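PDB 2ZWI: alpha-/beta-galactoside alpha-2,3-sialyltransferase from Photobacterium phosphoreum, which probably transfers sialic acid in alpha-2,3 linkage to galactosides from a CMP-linked donor, and holds cytidine-5'-monophosphate in this structure. Local coordinates for residues A[15-20]-A[304-309]; A[34-39]-A[215-220]. All coordinates share one frame; numbering follows the deposited sequence.

Contact 1. Residues A[15-20]-A[304-309]; sequences PTIQQM and PFEALI. With C5P (cytidine-5'-monophosphate), chain C.
Ile17 meets Pro304 and Glu306 across the cleft of a GT-B fold. Helix 14-26 packs with the parallel sheet that starts at strand 3-10. Segment 304-309 follows strand 297-299 of the second sheet. Ile17 and Ala307 have the closest CA atoms, 7.1 Å apart.

The touching surface is small and apolar. Ile17 CD1 lies 4.2 Å from Pro304 CG. Ile17 CG1 lies 4.1 Å from Glu306 CG. The isoleucine and glutamate side chains cross at about a right angle, and Ile17 meets Glu306 through this CG methylene. The Ile17 branch carrying CD1 stands beside the backbone N (chi1 -61°), which turns it to the opposite segment.

The Glu306 chain bends at chi2 (-71°), and this bend takes the carboxylate off to the ribose of cytidine-5'-monophosphate. The O3' hydroxyl donates to Glu306 OE1 at 3.1 Å. At the base, Phe305 N donates to the cytosine O2 at 2.8 Å, with an N-H...O angle of 144°. Ser323, Ser324, His281 and the backbone of Gly241 and Lys279 hold the nucleotide further.

Ala307 N bonds to Pro304 O, and Ile309 N bonds to Phe305 O. These bonds begin helix 305-310, where the Phe305 N sits. Leu308 CD1 lies over one face of the Phe305 ring, 3.7 Å above its plane, and Ile309 CD1 meets the ring edge. Phe214 and Thr218 of helix 208-218 also pack on Ile17.

No hydrogen bond joins the two segments. Ile17 touches Pro304 CG and the Glu306 CG methylene, while the Phe305 backbone N holds the base O2 and Glu306 OE1 accepts from the ribose O3'. The same short segment therefore serves both the interdomain packing and the CMP pocket.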
ATOM      1  N   PRO A  15      -3.526   1.230   1.687  1.00 11.49           N
ATOM      2  CA  PRO A  15      -4.356   2.445   1.764  1.00 10.91           C
ATOM      3  C   PRO A  15      -5.155   2.572   3.066  1.00 11.15           C
ATOM      4  O   PRO A  15      -5.323   3.673   3.562  1.00 10.51           O
ATOM      5  CB  PRO A  15      -5.287   2.324   0.549  1.00 11.06           C
ATOM      6  CG  PRO A  15      -4.514   1.467  -0.426  1.00 11.74           C
ATOM      7  CD  PRO A  15      -3.827   0.449   0.467  1.00 11.16           C
ATOM      8  N   THR A  16      -5.631   1.455   3.615  1.00 10.68           N
ATOM      9  CA  THR A  16      -6.391   1.490   4.848  1.00 10.15           C
ATOM     10  C   THR A  16      -5.517   2.023   5.975  1.00 10.57           C
ATOM     11  O   THR A  16      -5.925   2.933   6.688  1.00 10.31           O
ATOM     12  CB  THR A  16      -6.958   0.102   5.221  1.00  9.75           C
ATOM     13  OG1 THR A  16      -7.922  -0.304   4.239  1.00  9.92           O
ATOM     14  CG2 THR A  16      -7.606   0.135   6.588  1.00  8.57           C
ATOM     15  N   ILE A  17      -4.314   1.465   6.112  1.00 10.80           N
ATOM     16  CA  ILE A  17      -3.393   1.833   7.195  1.00 11.34           C
ATOM     17  C   ILE A  17      -2.991   3.313   7.105  1.00 10.96           C
ATOM     18  O   ILE A  17      -2.970   4.024   8.117  1.00 10.45           O
ATOM     19  CB  ILE A  17      -2.128   0.903   7.211  1.00 11.83           C
ATOM     20  CG1 ILE A  17      -2.512  -0.577   7.429  1.00 13.09           C
ATOM     21  CG2 ILE A  17      -1.085   1.384   8.217  1.00 12.39           C
ATOM     22  CD1 ILE A  17      -3.090  -0.919   8.796  1.00 15.14           C
ATOM     23  N   GLN A  18      -2.677   3.769   5.893  1.00 11.07           N
ATOM     24  CA  GLN A  18      -2.407   5.187   5.632  1.00 11.00           C
ATOM     25  C   GLN A  18      -3.644   6.072   5.874  1.00 10.84           C
ATOM     26  O   GLN A  18      -3.542   7.172   6.425  1.00 10.14           O
ATOM     27  CB  GLN A  18      -1.854   5.380   4.218  1.00 11.31           C
ATOM     28  CG  GLN A  18      -0.364   5.007   4.078  1.00 12.07           C
ATOM     29  CD  GLN A  18       0.565   6.085   4.618  1.00 11.87           C
ATOM     30  OE1 GLN A  18       1.702   5.812   5.002  1.00 13.50           O
ATOM     31  NE2 GLN A  18       0.091   7.315   4.634  1.00 11.76           N
ATOM     32  N   GLN A  19      -4.817   5.588   5.484  1.00 10.76           N
ATOM     33  CA  GLN A  19      -6.044   6.344   5.737  1.00 10.71           C
ATOM     34  C   GLN A  19      -6.336   6.461   7.229  1.00 10.82           C
ATOM     35  O   GLN A  19      -6.636   7.554   7.704  1.00 10.59           O
ATOM     36  CB  GLN A  19      -7.239   5.756   4.982  1.00 10.75           C
ATOM     37  CG  GLN A  19      -7.222   5.990   3.469  1.00 10.06           C
ATOM     38  CD  GLN A  19      -8.288   5.168   2.766  1.00 10.39           C
ATOM     39  OE1 GLN A  19      -9.260   4.741   3.387  1.00 11.89           O
ATOM     40  NE2 GLN A  19      -8.116   4.946   1.470  1.00 10.60           N
ATOM     41  N   MET A  20      -6.222   5.355   7.968  1.00 11.12           N
ATOM     42  CA  MET A  20      -6.383   5.384   9.436  1.00 11.32           C
ATOM     43  C   MET A  20      -5.450   6.430  10.046  1.00 11.09           C
ATOM     44  O   MET A  20      -5.850   7.252  10.862  1.00 11.25           O
ATOM     45  CB  MET A  20      -6.077   4.012  10.054  1.00 11.15           C
ATOM     46  CG  MET A  20      -7.080   2.910   9.754  1.00 11.00           C
ATOM     47  SD  MET A  20      -6.435   1.293  10.229  1.00 11.86           S
ATOM     48  CE  MET A  20      -7.890   0.275  10.028  1.00  9.29           C
ATOM     49  N   PRO A 304      -0.477  -6.765   8.803  1.00 14.48           N
ATOM     50  CA  PRO A 304       0.186  -6.196   7.628  1.00 14.75           C
ATOM     51  C   PRO A 304       1.499  -5.532   8.031  1.00 14.97           C
ATOM     52  O   PRO A 304       1.551  -4.834   9.056  1.00 14.80           O
ATOM     53  CB  PRO A 304      -0.830  -5.167   7.109  1.00 15.28           C
ATOM     54  CG  PRO A 304      -1.668  -4.820   8.306  1.00 15.56           C
ATOM     55  CD  PRO A 304      -1.744  -6.083   9.123  1.00 14.56           C
ATOM     56  N   PHE A 305       2.553  -5.762   7.246  1.00 14.74           N
ATOM     57  CA  PHE A 305       3.870  -5.241   7.578  1.00 14.61           C
ATOM     58  C   PHE A 305       3.884  -3.722   7.789  1.00 14.51           C
ATOM     59  O   PHE A 305       4.660  -3.228   8.599  1.00 14.19           O
ATOM     60  CB  PHE A 305       4.907  -5.624   6.525  1.00 15.14           C
ATOM     61  CG  PHE A 305       6.327  -5.608   7.042  1.00 16.73           C
ATOM     62  CD1 PHE A 305       6.933  -6.782   7.475  1.00 19.87           C
ATOM     63  CD2 PHE A 305       7.054  -4.422   7.100  1.00 18.63           C
ATOM     64  CE1 PHE A 305       8.245  -6.773   7.952  1.00 19.68           C
ATOM     65  CE2 PHE A 305       8.358  -4.398   7.590  1.00 19.82           C
ATOM     66  CZ  PHE A 305       8.954  -5.577   8.009  1.00 18.79           C
ATOM     67  N   GLU A 306       3.041  -2.991   7.059  1.00 14.27           N
ATOM     68  CA  GLU A 306       2.961  -1.529   7.220  1.00 14.62           C
ATOM     69  C   GLU A 306       2.540  -1.080   8.635  1.00 14.22           C
ATOM     70  O   GLU A 306       2.883   0.027   9.053  1.00 14.43           O
ATOM     71  CB  GLU A 306       2.139  -0.834   6.115  1.00 14.83           C
ATOM     72  CG  GLU A 306       0.997  -1.604   5.479  1.00 18.57           C
ATOM     73  CD  GLU A 306       1.479  -2.729   4.578  1.00 20.77           C
ATOM     74  OE1 GLU A 306       2.122  -2.492   3.522  1.00 25.44           O
ATOM     75  OE2 GLU A 306       1.226  -3.868   4.951  1.00 19.84           O
ATOM     76  N   ALA A 307       1.833  -1.939   9.370  1.00 13.82           N
ATOM     77  CA  ALA A 307       1.558  -1.697  10.795  1.00 13.56           C
ATOM     78  C   ALA A 307       2.849  -1.707  11.635  1.00 13.44           C
ATOM     79  O   ALA A 307       3.006  -0.890  12.549  1.00 12.89           O
ATOM     80  CB  ALA A 307       0.530  -2.689  11.338  1.00 12.96           C
ATOM     81  N   LEU A 308       3.768  -2.619  11.311  1.00 13.09           N
ATOM     82  CA  LEU A 308       5.096  -2.640  11.920  1.00 13.36           C
ATOM     83  C   LEU A 308       5.860  -1.363  11.611  1.00 13.15           C
ATOM     84  O   LEU A 308       6.561  -0.821  12.473  1.00 13.32           O
ATOM     85  CB  LEU A 308       5.932  -3.834  11.434  1.00 13.68           C
ATOM     86  CG  LEU A 308       5.386  -5.258  11.608  1.00 15.42           C
ATOM     87  CD1 LEU A 308       6.414  -6.293  11.151  1.00 16.40           C
ATOM     88  CD2 LEU A 308       4.980  -5.499  13.031  1.00 15.24           C
ATOM     89  N   ILE A 309       5.757  -0.909  10.365  1.00 12.87           N
ATOM     90  CA  ILE A 309       6.441   0.310   9.958  1.00 12.39           C
ATOM     91  C   ILE A 309       5.883   1.512  10.728  1.00 12.20           C
ATOM     92  O   ILE A 309       6.644   2.297  11.303  1.00 12.57           O
ATOM     93  CB  ILE A 309       6.358   0.553   8.425  1.00 11.93           C
ATOM     94  CG1 ILE A 309       7.036  -0.592   7.660  1.00 11.78           C
ATOM     95  CG2 ILE A 309       7.017   1.885   8.076  1.00 11.85           C
ATOM     96  CD1 ILE A 309       6.645  -0.684   6.184  1.00 12.35           C
TER
HETATM   97  O3P C5P C   1       3.532  -9.598  -1.279  1.00 13.32           O
HETATM   98  P   C5P C   1       2.332  -8.826  -1.673  1.00 12.40           P
HETATM   99  O1P C5P C   1       2.738  -7.859  -2.744  1.00 15.01           O
HETATM  100  O2P C5P C   1       1.214  -9.782  -1.989  1.00 13.79           O
HETATM  101  O5' C5P C   1       1.934  -7.973  -0.382  1.00 12.47           O
HETATM  102  C5' C5P C   1       0.683  -7.298  -0.273  1.00 13.08           C
HETATM  103  C4' C5P C   1       0.513  -6.883   1.179  1.00 11.37           C
HETATM  104  O4' C5P C   1       0.546  -8.038   2.039  1.00 12.31           O
HETATM  105  C3' C5P C   1       1.675  -6.026   1.663  1.00 11.25           C
HETATM  106  O3' C5P C   1       1.471  -4.650   1.365  1.00 12.50           O
HETATM  107  C2' C5P C   1       1.662  -6.260   3.151  1.00 10.86           C
HETATM  108  O2' C5P C   1       0.551  -5.587   3.753  1.00 11.33           O
HETATM  109  C1' C5P C   1       1.282  -7.723   3.236  1.00 10.13           C
HETATM  110  N1  C5P C   1       2.396  -8.658   3.441  1.00  9.59           N
HETATM  111  C2  C5P C   1       2.903  -8.813   4.749  1.00 10.05           C
HETATM  112  N3  C5P C   1       3.890  -9.698   4.995  1.00  9.10           N
HETATM  113  C4  C5P C   1       4.417 -10.434   3.995  1.00  8.47           C
HETATM  114  C5  C5P C   1       3.940 -10.310   2.696  1.00  8.66           C
HETATM  115  C6  C5P C   1       2.906  -9.399   2.438  1.00  9.40           C
HETATM  116  O2  C5P C   1       2.456  -8.117   5.685  1.00 10.90           O
HETATM  117  N4  C5P C   1       5.399 -11.317   4.291  1.00  9.36           N

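Contact 2. Residues A[34-39]-A[215-220]; sequences ISWSRY and YNFTGF
Tyr39 and Thr218 bring the two backbones closest, with CA atoms 7.4 Å apart. Residues 34-36 end strand 31-36 of the parallel, Rossmann-like sheet of the GT-B fold, and the chain then turns through 37-39. Residues 215-218 end helix 208-218, and Gly219 leaves helical geometry with a positive phi of 71°. Thr218 OG1 accepts from Phe220 N at 3.2 Å, an ST turn that spans Gly219. The same hydroxyl is also bonded to Phe214 O.

Trp36 and Phe217 form an offset edge-to-face pair. The edge of the indole six-membered ring points to the Phe217 face, with centroids 5.7 Å apart and planes at 75°. The nearest atoms are Trp36 CZ3 and Phe217 CE1, 3.9 Å apart. Ile34 CG2 covers one face of the indole, and Trp36 NE1 is bonded to Gln19 OE1. Leu46 and Ile50 of helix 44-50 also pack on Phe217.

Tyr39 has CG beside its backbone N (chi1 -80°), which sends the ring toward Thr218. The edge of its ring meets Thr218 O, 3.5 Å from CE1. One water bridges the pair: it lies 2.6 Å from Tyr39 OH and donates to Thr218 O at 2.8 Å.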
ATOM      1  N   ILE A  34     -17.053   5.003   6.059  1.00 11.40           N
ATOM      2  CA  ILE A  34     -15.895   4.121   5.940  1.00 11.89           C
ATOM      3  C   ILE A  34     -16.284   2.714   5.453  1.00 12.08           C
ATOM      4  O   ILE A  34     -17.240   2.109   5.956  1.00 12.55           O
ATOM      5  CB  ILE A  34     -15.141   4.007   7.295  1.00 11.82           C
ATOM      6  CG1 ILE A  34     -14.708   5.392   7.815  1.00 12.28           C
ATOM      7  CG2 ILE A  34     -13.932   3.103   7.166  1.00 11.38           C
ATOM      8  CD1 ILE A  34     -14.160   5.361   9.238  1.00 11.45           C
ATOM      9  N   SER A  35     -15.552   2.202   4.468  1.00 11.81           N
ATOM     10  CA  SER A  35     -15.740   0.832   4.022  1.00 11.74           C
ATOM     11  C   SER A  35     -14.390   0.227   3.643  1.00 12.11           C
ATOM     12  O   SER A  35     -13.893   0.447   2.531  1.00 11.31           O
ATOM     13  CB  SER A  35     -16.702   0.775   2.840  1.00 11.91           C
ATOM     14  OG  SER A  35     -16.996  -0.573   2.534  1.00 11.83           O
ATOM     15  N   TRP A  36     -13.812  -0.520   4.586  1.00 12.25           N
ATOM     16  CA  TRP A  36     -12.514  -1.157   4.420  1.00 12.99           C
ATOM     17  C   TRP A  36     -12.708  -2.669   4.424  1.00 13.57           C
ATOM     18  O   TRP A  36     -13.118  -3.238   5.433  1.00 13.85           O
ATOM     19  CB  TRP A  36     -11.566  -0.761   5.569  1.00 12.61           C
ATOM     20  CG  TRP A  36     -11.140   0.718   5.630  1.00 11.87           C
ATOM     21  CD1 TRP A  36     -10.820   1.537   4.578  1.00 12.18           C
ATOM     22  CD2 TRP A  36     -10.936   1.501   6.817  1.00 12.62           C
ATOM     23  NE1 TRP A  36     -10.450   2.785   5.037  1.00 12.21           N
ATOM     24  CE2 TRP A  36     -10.511   2.790   6.405  1.00 11.67           C
ATOM     25  CE3 TRP A  36     -11.073   1.238   8.191  1.00 11.46           C
ATOM     26  CZ2 TRP A  36     -10.237   3.821   7.315  1.00 12.11           C
ATOM     27  CZ3 TRP A  36     -10.788   2.262   9.094  1.00 13.34           C
ATOM     28  CH2 TRP A  36     -10.374   3.541   8.649  1.00 12.28           C
ATOM     29  N   SER A  37     -12.395  -3.318   3.306  1.00 14.47           N
ATOM     30  CA  SER A  37     -12.579  -4.768   3.166  1.00 15.19           C
ATOM     31  C   SER A  37     -11.859  -5.593   4.241  1.00 15.28           C
ATOM     32  O   SER A  37     -12.424  -6.543   4.777  1.00 15.24           O
ATOM     33  CB  SER A  37     -12.142  -5.235   1.765  1.00 15.28           C
ATOM     34  OG  SER A  37     -12.929  -4.618   0.752  1.00 16.78           O
ATOM     35  N   ARG A  38     -10.625  -5.217   4.557  1.00 15.57           N
ATOM     36  CA  ARG A  38      -9.780  -6.019   5.447  1.00 16.27           C
ATOM     37  C   ARG A  38      -9.865  -5.566   6.908  1.00 16.33           C
ATOM     38  O   ARG A  38      -9.297  -6.208   7.800  1.00 16.31           O
ATOM     39  CB  ARG A  38      -8.321  -5.998   4.968  1.00 16.29           C
ATOM     40  CG  ARG A  38      -8.077  -6.601   3.578  1.00 18.47           C
ATOM     41  CD  ARG A  38      -7.808  -8.101   3.648  1.00 22.25           C
ATOM     42  NE  ARG A  38      -6.566  -8.383   4.364  1.00 25.62           N
ATOM     43  CZ  ARG A  38      -5.382  -8.569   3.784  1.00 26.34           C
ATOM     44  NH1 ARG A  38      -5.258  -8.512   2.459  1.00 26.64           N
ATOM     45  NH2 ARG A  38      -4.315  -8.809   4.537  1.00 26.35           N
ATOM     46  N   TYR A  39     -10.573  -4.465   7.144  1.00 16.34           N
ATOM     47  CA  TYR A  39     -10.680  -3.899   8.482  1.00 16.75           C
ATOM     48  C   TYR A  39     -12.105  -3.491   8.856  1.00 17.46           C
ATOM     49  O   TYR A  39     -12.390  -2.301   8.953  1.00 17.31           O
ATOM     50  CB  TYR A  39      -9.720  -2.701   8.626  1.00 17.02           C
ATOM     51  CG  TYR A  39      -8.299  -3.119   8.883  1.00 15.45           C
ATOM     52  CD1 TYR A  39      -7.878  -3.438  10.169  1.00 14.75           C
ATOM     53  CD2 TYR A  39      -7.382  -3.224   7.841  1.00 16.44           C
ATOM     54  CE1 TYR A  39      -6.586  -3.838  10.416  1.00 16.08           C
ATOM     55  CE2 TYR A  39      -6.074  -3.628   8.080  1.00 15.73           C
ATOM     56  CZ  TYR A  39      -5.691  -3.937   9.371  1.00 15.90           C
ATOM     57  OH  TYR A  39      -4.409  -4.339   9.642  1.00 17.64           O
ATOM     58  N   TYR A 215      -3.596   1.708  17.454  1.00 14.53           N
ATOM     59  CA  TYR A 215      -3.670   0.328  17.950  1.00 14.80           C
ATOM     60  C   TYR A 215      -5.091  -0.196  17.927  1.00 14.93           C
ATOM     61  O   TYR A 215      -5.316  -1.347  17.551  1.00 14.84           O
ATOM     62  CB  TYR A 215      -3.115   0.197  19.368  1.00 14.74           C
ATOM     63  CG  TYR A 215      -1.740   0.785  19.570  1.00 15.03           C
ATOM     64  CD1 TYR A 215      -0.799   0.793  18.545  1.00 13.29           C
ATOM     65  CD2 TYR A 215      -1.375   1.316  20.804  1.00 14.71           C
ATOM     66  CE1 TYR A 215       0.460   1.342  18.737  1.00 15.78           C
ATOM     67  CE2 TYR A 215      -0.120   1.853  21.009  1.00 15.27           C
ATOM     68  CZ  TYR A 215       0.792   1.864  19.979  1.00 14.94           C
ATOM     69  OH  TYR A 215       2.038   2.403  20.191  1.00 15.28           O
ATOM     70  N   ASN A 216      -6.047   0.645  18.333  1.00 15.76           N
ATOM     71  CA  ASN A 216      -7.461   0.248  18.345  1.00 16.31           C
ATOM     72  C   ASN A 216      -8.047  -0.020  16.951  1.00 16.20           C
ATOM     73  O   ASN A 216      -8.752  -1.007  16.756  1.00 16.75           O
ATOM     74  CB  ASN A 216      -8.311   1.260  19.112  1.00 16.55           C
ATOM     75  CG  ASN A 216      -8.084   1.195  20.614  1.00 18.11           C
ATOM     76  OD1 ASN A 216      -7.665   0.168  21.147  1.00 19.38           O
ATOM     77  ND2 ASN A 216      -8.355   2.301  21.303  1.00 19.08           N
ATOM     78  N   PHE A 217      -7.758   0.867  16.003  1.00 16.05           N
ATOM     79  CA  PHE A 217      -8.132   0.696  14.592  1.00 16.39           C
ATOM     80  C   PHE A 217      -7.627  -0.611  13.967  1.00 15.87           C
ATOM     81  O   PHE A 217      -8.367  -1.311  13.283  1.00 15.17           O
ATOM     82  CB  PHE A 217      -7.549   1.849  13.767  1.00 17.14           C
ATOM     83  CG  PHE A 217      -8.517   2.942  13.472  1.00 17.90           C
ATOM     84  CD1 PHE A 217      -9.810   2.651  13.030  1.00 20.17           C
ATOM     85  CD2 PHE A 217      -8.118   4.271  13.575  1.00 20.74           C
ATOM     86  CE1 PHE A 217     -10.704   3.665  12.730  1.00 21.86           C
ATOM     87  CE2 PHE A 217      -9.000   5.306  13.275  1.00 22.05           C
ATOM     88  CZ  PHE A 217     -10.299   5.001  12.850  1.00 21.95           C
ATOM     89  N   THR A 218      -6.352  -0.906  14.201  1.00 15.70           N
ATOM     90  CA  THR A 218      -5.657  -2.003  13.535  1.00 15.97           C
ATOM     91  C   THR A 218      -5.746  -3.319  14.300  1.00 16.36           C
ATOM     92  O   THR A 218      -5.540  -4.400  13.725  1.00 16.45           O
ATOM     93  CB  THR A 218      -4.165  -1.659  13.345  1.00 15.79           C
ATOM     94  OG1 THR A 218      -3.592  -1.327  14.617  1.00 15.05           O
ATOM     95  CG2 THR A 218      -4.007  -0.478  12.395  1.00 14.90           C
ATOM     96  N   GLY A 219      -6.035  -3.227  15.597  1.00 16.51           N
ATOM     97  CA  GLY A 219      -5.982  -4.384  16.490  1.00 16.61           C
ATOM     98  C   GLY A 219      -4.551  -4.829  16.734  1.00 16.84           C
ATOM     99  O   GLY A 219      -4.315  -5.952  17.171  1.00 17.22           O
ATOM    100  N   PHE A 220      -3.592  -3.951  16.443  1.00 16.61           N
ATOM    101  CA  PHE A 220      -2.178  -4.277  16.594  1.00 16.68           C
ATOM    102  C   PHE A 220      -1.488  -3.369  17.605  1.00 16.95           C
ATOM    103  O   PHE A 220      -1.632  -2.151  17.552  1.00 17.19           O
ATOM    104  CB  PHE A 220      -1.433  -4.224  15.250  1.00 16.08           C
ATOM    105  CG  PHE A 220       0.062  -4.377  15.389  1.00 15.94           C
ATOM    106  CD1 PHE A 220       0.630  -5.620  15.691  1.00 14.40           C
ATOM    107  CD2 PHE A 220       0.899  -3.278  15.258  1.00 15.06           C
ATOM    108  CE1 PHE A 220       2.004  -5.758  15.841  1.00 14.07           C
ATOM    109  CE2 PHE A 220       2.286  -3.411  15.418  1.00 14.53           C
ATOM    110  CZ  PHE A 220       2.832  -4.654  15.708  1.00 14.92           C
TER
HETATM  111  O   HOH W   1      -3.624  -5.283  11.951  1.00 21.36           O

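From the N terminus, the chain runs through strand 3-10 into helix 14-26, the first half of contact 1. Strand 31-36 comes next and opens contact 2. Its partner, helix 208-218, closes that loop after 176 residues, before the second sheet begins with strand 236-240. Contact 1 closes much later, at 304-309, so contact 2 is nested inside it. Contact 2 ties the first sheet to helix 208-218, while contact 1 spans the two sheet regions. Their centres are about 9 Å apart and they touch. Met20 packs on Trp36, and Pro304 on Tyr39. Met20 also packs on Phe217 and Thr218, which joins helix 14-26 to helix 208-218.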